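Local coordinates for probable transcriptional regulator, ArsR family protein (Rhodococcus sp. RHA1, PDB 3F6O) that probably binds DNA as a dimeric transcription factor of the ArsR family, through a winged helix-turn-helix domain, at residues L8-F12 with A81-W85; P31-L37 with V69-A73. All coordinates share one frame; numbering follows the deposited sequence.

Interaction 1: residues L8-F12 with A81-W85; sequences LNGIF and AVEAW
Leu8 and Ala81 mark the nearest backbone approach here, CA to CA 7.4 Å, between two helical segments whose axes come no closer than 11.0 Å and cross at -110°. The first lies on helix 5-15, the second on helix 77-94: the first and last helices of the chain, packed together as in the winged helix-turn-helix dimers of the ArsR family. At that spacing side chains make nearly all the contact, which is essentially apolar. The small Ala81 lets two longer residues come over it; its CB meets Ile11 CD1 at 3.9 Å and Leu8 CD2 at 4.1 Å. The two leucine methyls divide the work, since CD1 goes to the other end of the segment and rests against Trp85 CD1, 3.9 Å away. The other branch of Ile11, CG2, slides past Val82, 3.7 Å from its CG2. Phe12 starts off along the interface, but its ring reaches back in and turns an edge to the indole face of Trp85. This is an offset edge-to-face pair, the planes at 77° and the six-membered rings 5.9 Å between centroids. With CG anti to the backbone N (chi1 -179°), the indole reaches both Phe12 and Leu8. Leu15 of the second subunit packs on both aromatics, which ties this core to the dimer interface. Phe12 CE1 also sits against the fork of Val82, 3.9 Å from both CG1 and CG2.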
loop_
_atom_site.group_PDB
_atom_site.type_symbol
_atom_site.label_atom_id
_atom_site.label_comp_id
_atom_site.label_asym_id
_atom_site.label_seq_id
_atom_site.Cartn_x
_atom_site.Cartn_y
_atom_site.Cartn_z
ATOM N N LEU A 8 -6.683 3.956 -5.832
ATOM C CA LEU A 8 -5.576 3.261 -5.177
ATOM C C LEU A 8 -4.972 4.009 -3.987
ATOM O O LEU A 8 -4.494 3.397 -3.060
ATOM C CB LEU A 8 -4.489 2.893 -6.183
ATOM C CG LEU A 8 -4.842 1.836 -7.235
ATOM C CD1 LEU A 8 -3.785 1.899 -8.314
ATOM C CD2 LEU A 8 -4.945 0.411 -6.645
ATOM N N ASN A 9 -4.966 5.338 -4.023
ATOM C CA ASN A 9 -4.384 6.106 -2.935
ATOM C C ASN A 9 -4.896 5.696 -1.565
ATOM O O ASN A 9 -4.103 5.384 -0.662
ATOM C CB ASN A 9 -4.658 7.599 -3.137
ATOM C CG ASN A 9 -4.044 8.145 -4.417
ATOM O OD1 ASN A 9 -3.099 7.567 -4.989
ATOM N ND2 ASN A 9 -4.577 9.272 -4.876
ATOM N N GLY A 10 -6.221 5.675 -1.410
ATOM C CA GLY A 10 -6.807 5.357 -0.114
ATOM C C GLY A 10 -6.652 3.889 0.272
ATOM O O GLY A 10 -6.538 3.559 1.443
ATOM N N ILE A 11 -6.702 3.009 -0.717
ATOM C CA ILE A 11 -6.508 1.567 -0.490
ATOM C C ILE A 11 -5.119 1.313 0.108
ATOM O O ILE A 11 -4.975 0.617 1.104
ATOM C CB ILE A 11 -6.757 0.780 -1.803
ATOM C CG1 ILE A 11 -8.277 0.646 -2.050
ATOM C CG2 ILE A 11 -6.079 -0.613 -1.792
ATOM C CD1 ILE A 11 -8.579 0.132 -3.438
ATOM N N PHE A 12 -4.096 1.895 -0.499
ATOM C CA PHE A 12 -2.756 1.729 0.030
ATOM C C PHE A 12 -2.535 2.498 1.344
ATOM O O PHE A 12 -1.892 1.980 2.241
ATOM C CB PHE A 12 -1.719 2.117 -1.013
ATOM C CG PHE A 12 -1.550 1.113 -2.094
ATOM C CD1 PHE A 12 -1.159 -0.190 -1.795
ATOM C CD2 PHE A 12 -1.703 1.484 -3.416
ATOM C CE1 PHE A 12 -0.980 -1.110 -2.825
ATOM C CE2 PHE A 12 -1.507 0.563 -4.457
ATOM C CZ PHE A 12 -1.146 -0.733 -4.152
ATOM N N ALA A 81 -7.663 -5.047 -6.276
ATOM C CA ALA A 81 -7.002 -3.828 -6.769
ATOM C C ALA A 81 -5.477 -3.848 -6.556
ATOM O O ALA A 81 -4.693 -3.516 -7.480
ATOM C CB ALA A 81 -7.628 -2.586 -6.123
ATOM N N VAL A 82 -5.062 -4.219 -5.341
ATOM C CA VAL A 82 -3.637 -4.294 -4.962
ATOM C C VAL A 82 -2.911 -5.338 -5.843
ATOM O O VAL A 82 -1.858 -5.059 -6.470
ATOM C CB VAL A 82 -3.446 -4.626 -3.436
ATOM C CG1 VAL A 82 -1.955 -4.874 -3.116
ATOM C CG2 VAL A 82 -3.990 -3.517 -2.541
ATOM N N GLU A 83 -3.494 -6.533 -5.901
ATOM C CA GLU A 83 -3.018 -7.585 -6.802
ATOM C C GLU A 83 -2.831 -7.098 -8.237
ATOM O O GLU A 83 -1.772 -7.332 -8.844
ATOM C CB GLU A 83 -3.973 -8.778 -6.767
ATOM C CG GLU A 83 -3.574 -9.805 -5.766
ATOM C CD GLU A 83 -4.327 -11.122 -5.973
ATOM N N ALA A 84 -3.844 -6.405 -8.758
ATOM C CA ALA A 84 -3.835 -5.858 -10.113
ATOM C C ALA A 84 -2.686 -4.859 -10.340
ATOM O O ALA A 84 -1.993 -4.927 -11.363
ATOM C CB ALA A 84 -5.181 -5.188 -10.415
ATOM N N TRP A 85 -2.477 -3.936 -9.391
ATOM C CA TRP A 85 -1.430 -2.937 -9.569
ATOM C C TRP A 85 -0.069 -3.624 -9.531
ATOM O O TRP A 85 0.807 -3.328 -10.362
ATOM C CB TRP A 85 -1.493 -1.816 -8.503
ATOM C CG TRP A 85 -0.416 -0.783 -8.710
ATOM C CD1 TRP A 85 -0.476 0.305 -9.524
ATOM C CD2 TRP A 85 0.899 -0.777 -8.119
ATOM N NE1 TRP A 85 0.728 0.997 -9.483
ATOM C CE2 TRP A 85 1.578 0.351 -8.619
ATOM C CE3 TRP A 85 1.567 -1.627 -7.209
ATOM C CZ2 TRP A 85 2.894 0.666 -8.243
ATOM C CZ3 TRP A 85 2.882 -1.302 -6.829
ATOM C CH2 TRP A 85 3.524 -0.173 -7.355
#

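Interaction 2: residues P31-L37 with V69-A73; sequences PATVSEL and VRTCA
Cys72 N donates to Ala32 O at 2.7 Å, and the return bond, Ala32 N to Cys72 O, is 3.1 Å long, so the two residues form an antiparallel hydrogen-bonded pair. Thr33 and Thr71 follow as a non-hydrogen-bonded pair. This short edge strand then turns straight into helix 34-38, and Val34 N, already in the helix, still reaches Arg70 O at 3.0 Å, coming nearly end-on to the carbonyl (C=O...N 168°). Thr33 CA approaches the same Arg70 O at 3.2 Å in a CA-H...O contact. Thr33 is the N-cap: with chi1 at 66° its OG1 is tucked over the backbone, flanked by N and C, where it accepts from Glu36 N at 3.2 Å. Glu36 OE1 answers with a weak bond from Thr33 N, completing a capping box. On the face with Cys72, SG sits 3.7 Å from Val34 CG2 and 3.8 Å from Leu37 CD1, while the aliphatic part of Arg70 runs beside Val34 before its NH1 bonds to Thr63. Helices 18-28 and 45-57 cover Leu37, and helix 45-57 also covers Val34. Main-chain bonds thus fix the strand to the wing hairpin of the winged helix-turn-helix, and the apolar packing carries that attachment into the start of helix 34-38.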
loop_
_atom_site.group_PDB
_atom_site.type_symbol
_atom_site.label_atom_id
_atom_site.label_comp_id
_atom_site.label_asym_id
_atom_site.label_seq_id
_atom_site.Cartn_x
_atom_site.Cartn_y
_atom_site.Cartn_z
ATOM N N PRO A 31 -16.128 -12.602 10.267
ATOM C CA PRO A 31 -16.628 -11.313 10.795
ATOM C C PRO A 31 -16.482 -11.184 12.318
ATOM O O PRO A 31 -16.227 -12.192 13.016
ATOM C CB PRO A 31 -18.108 -11.321 10.384
ATOM C CG PRO A 31 -18.457 -12.856 10.365
ATOM C CD PRO A 31 -17.226 -13.461 9.760
ATOM N N ALA A 32 -16.680 -9.963 12.819
ATOM C CA ALA A 32 -16.468 -9.640 14.227
ATOM C C ALA A 32 -17.124 -8.306 14.546
ATOM O O ALA A 32 -17.385 -7.498 13.645
ATOM C CB ALA A 32 -14.944 -9.583 14.530
ATOM N N THR A 33 -17.403 -8.066 15.822
ATOM C CA THR A 33 -17.880 -6.768 16.274
ATOM C C THR A 33 -16.683 -5.837 16.531
ATOM O O THR A 33 -15.566 -6.301 16.726
ATOM C CB THR A 33 -18.685 -6.866 17.584
ATOM O OG1 THR A 33 -17.821 -7.294 18.647
ATOM C CG2 THR A 33 -19.853 -7.837 17.434
ATOM N N VAL A 34 -16.921 -4.534 16.510
ATOM C CA VAL A 34 -15.887 -3.560 16.875
ATOM C C VAL A 34 -15.275 -3.848 18.262
ATOM O O VAL A 34 -14.058 -3.769 18.432
ATOM C CB VAL A 34 -16.445 -2.107 16.792
ATOM C CG1 VAL A 34 -15.511 -1.100 17.505
ATOM C CG2 VAL A 34 -16.691 -1.710 15.330
ATOM N N SER A 35 -16.109 -4.205 19.250
ATOM C CA SER A 35 -15.601 -4.381 20.621
ATOM C C SER A 35 -14.634 -5.556 20.672
ATOM O O SER A 35 -13.619 -5.529 21.355
ATOM C CB SER A 35 -16.745 -4.544 21.614
ATOM O OG SER A 35 -17.103 -5.909 21.689
ATOM N N GLU A 36 -14.927 -6.578 19.889
ATOM C CA GLU A 36 -14.060 -7.718 19.732
ATOM C C GLU A 36 -12.732 -7.319 19.060
ATOM O O GLU A 36 -11.638 -7.664 19.552
ATOM C CB GLU A 36 -14.844 -8.707 18.891
ATOM C CG GLU A 36 -14.330 -10.031 18.815
ATOM C CD GLU A 36 -15.242 -10.955 17.999
ATOM O OE1 GLU A 36 -16.487 -10.670 17.754
ATOM O OE2 GLU A 36 -14.673 -11.992 17.623
ATOM N N LEU A 37 -12.829 -6.564 17.957
ATOM C CA LEU A 37 -11.659 -6.115 17.195
ATOM C C LEU A 37 -10.735 -5.197 17.983
ATOM O O LEU A 37 -9.525 -5.249 17.798
ATOM C CB LEU A 37 -12.078 -5.443 15.870
ATOM C CG LEU A 37 -12.815 -6.330 14.859
ATOM C CD1 LEU A 37 -13.408 -5.485 13.690
ATOM C CD2 LEU A 37 -11.877 -7.444 14.316
ATOM N N VAL A 69 -24.160 -2.258 18.979
ATOM C CA VAL A 69 -23.316 -3.306 18.395
ATOM C C VAL A 69 -23.045 -2.985 16.938
ATOM O O VAL A 69 -23.981 -2.756 16.184
ATOM C CB VAL A 69 -24.009 -4.660 18.456
ATOM C CG1 VAL A 69 -23.098 -5.774 17.878
ATOM C CG2 VAL A 69 -24.424 -4.984 19.895
ATOM N N ARG A 70 -21.769 -2.998 16.547
ATOM C CA ARG A 70 -21.368 -2.740 15.162
ATOM C C ARG A 70 -20.632 -3.963 14.611
ATOM O O ARG A 70 -19.532 -4.278 15.066
ATOM C CB ARG A 70 -20.486 -1.463 15.056
ATOM C CG ARG A 70 -20.049 -1.141 13.620
ATOM C CD ARG A 70 -19.402 0.235 13.453
ATOM N NE ARG A 70 -20.338 1.321 13.743
ATOM C CZ ARG A 70 -21.194 1.863 12.877
ATOM N NH1 ARG A 70 -21.257 1.456 11.608
ATOM N NH2 ARG A 70 -21.998 2.847 13.284
ATOM N N THR A 71 -21.235 -4.661 13.645
ATOM C CA THR A 71 -20.595 -5.823 13.041
ATOM C C THR A 71 -19.733 -5.393 11.878
ATOM O O THR A 71 -20.070 -4.426 11.184
ATOM C CB THR A 71 -21.637 -6.895 12.604
ATOM O OG1 THR A 71 -22.576 -6.298 11.711
ATOM C CG2 THR A 71 -22.413 -7.393 13.840
ATOM N N CYS A 72 -18.619 -6.091 11.683
ATOM C CA CYS A 72 -17.648 -5.775 10.631
ATOM C C CYS A 72 -17.342 -7.010 9.810
ATOM O O CYS A 72 -17.233 -8.151 10.342
ATOM C CB CYS A 72 -16.329 -5.252 11.229
ATOM S SG CYS A 72 -16.522 -3.861 12.366
ATOM N N ALA A 73 -17.179 -6.803 8.510
ATOM C CA ALA A 73 -16.723 -7.884 7.647
ATOM C C ALA A 73 -15.776 -7.352 6.579
ATOM O O ALA A 73 -15.940 -6.234 6.088
ATOM C CB ALA A 73 -17.910 -8.580 6.977
#

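In the fold
The centres of the two contacts lie 24 Å apart, on opposite sides of the chain's centre, and their nearest atoms are about 13 Å from each other without touching. Interaction 1 brings the two ends of the fold together, helix 5-15 against helix 77-94; interaction 2 falls between them in sequence and joins strand 32-33 to strand 69-74, the middle strand of the antiparallel sheet. Strand 69-74 leads directly into helix 77-94, so one run of chain serves both. All four segments belong to the same ArsR-type domain; interaction 1 borders the second subunit, and interaction 2 sits by the wing, the side that probably meets DNA.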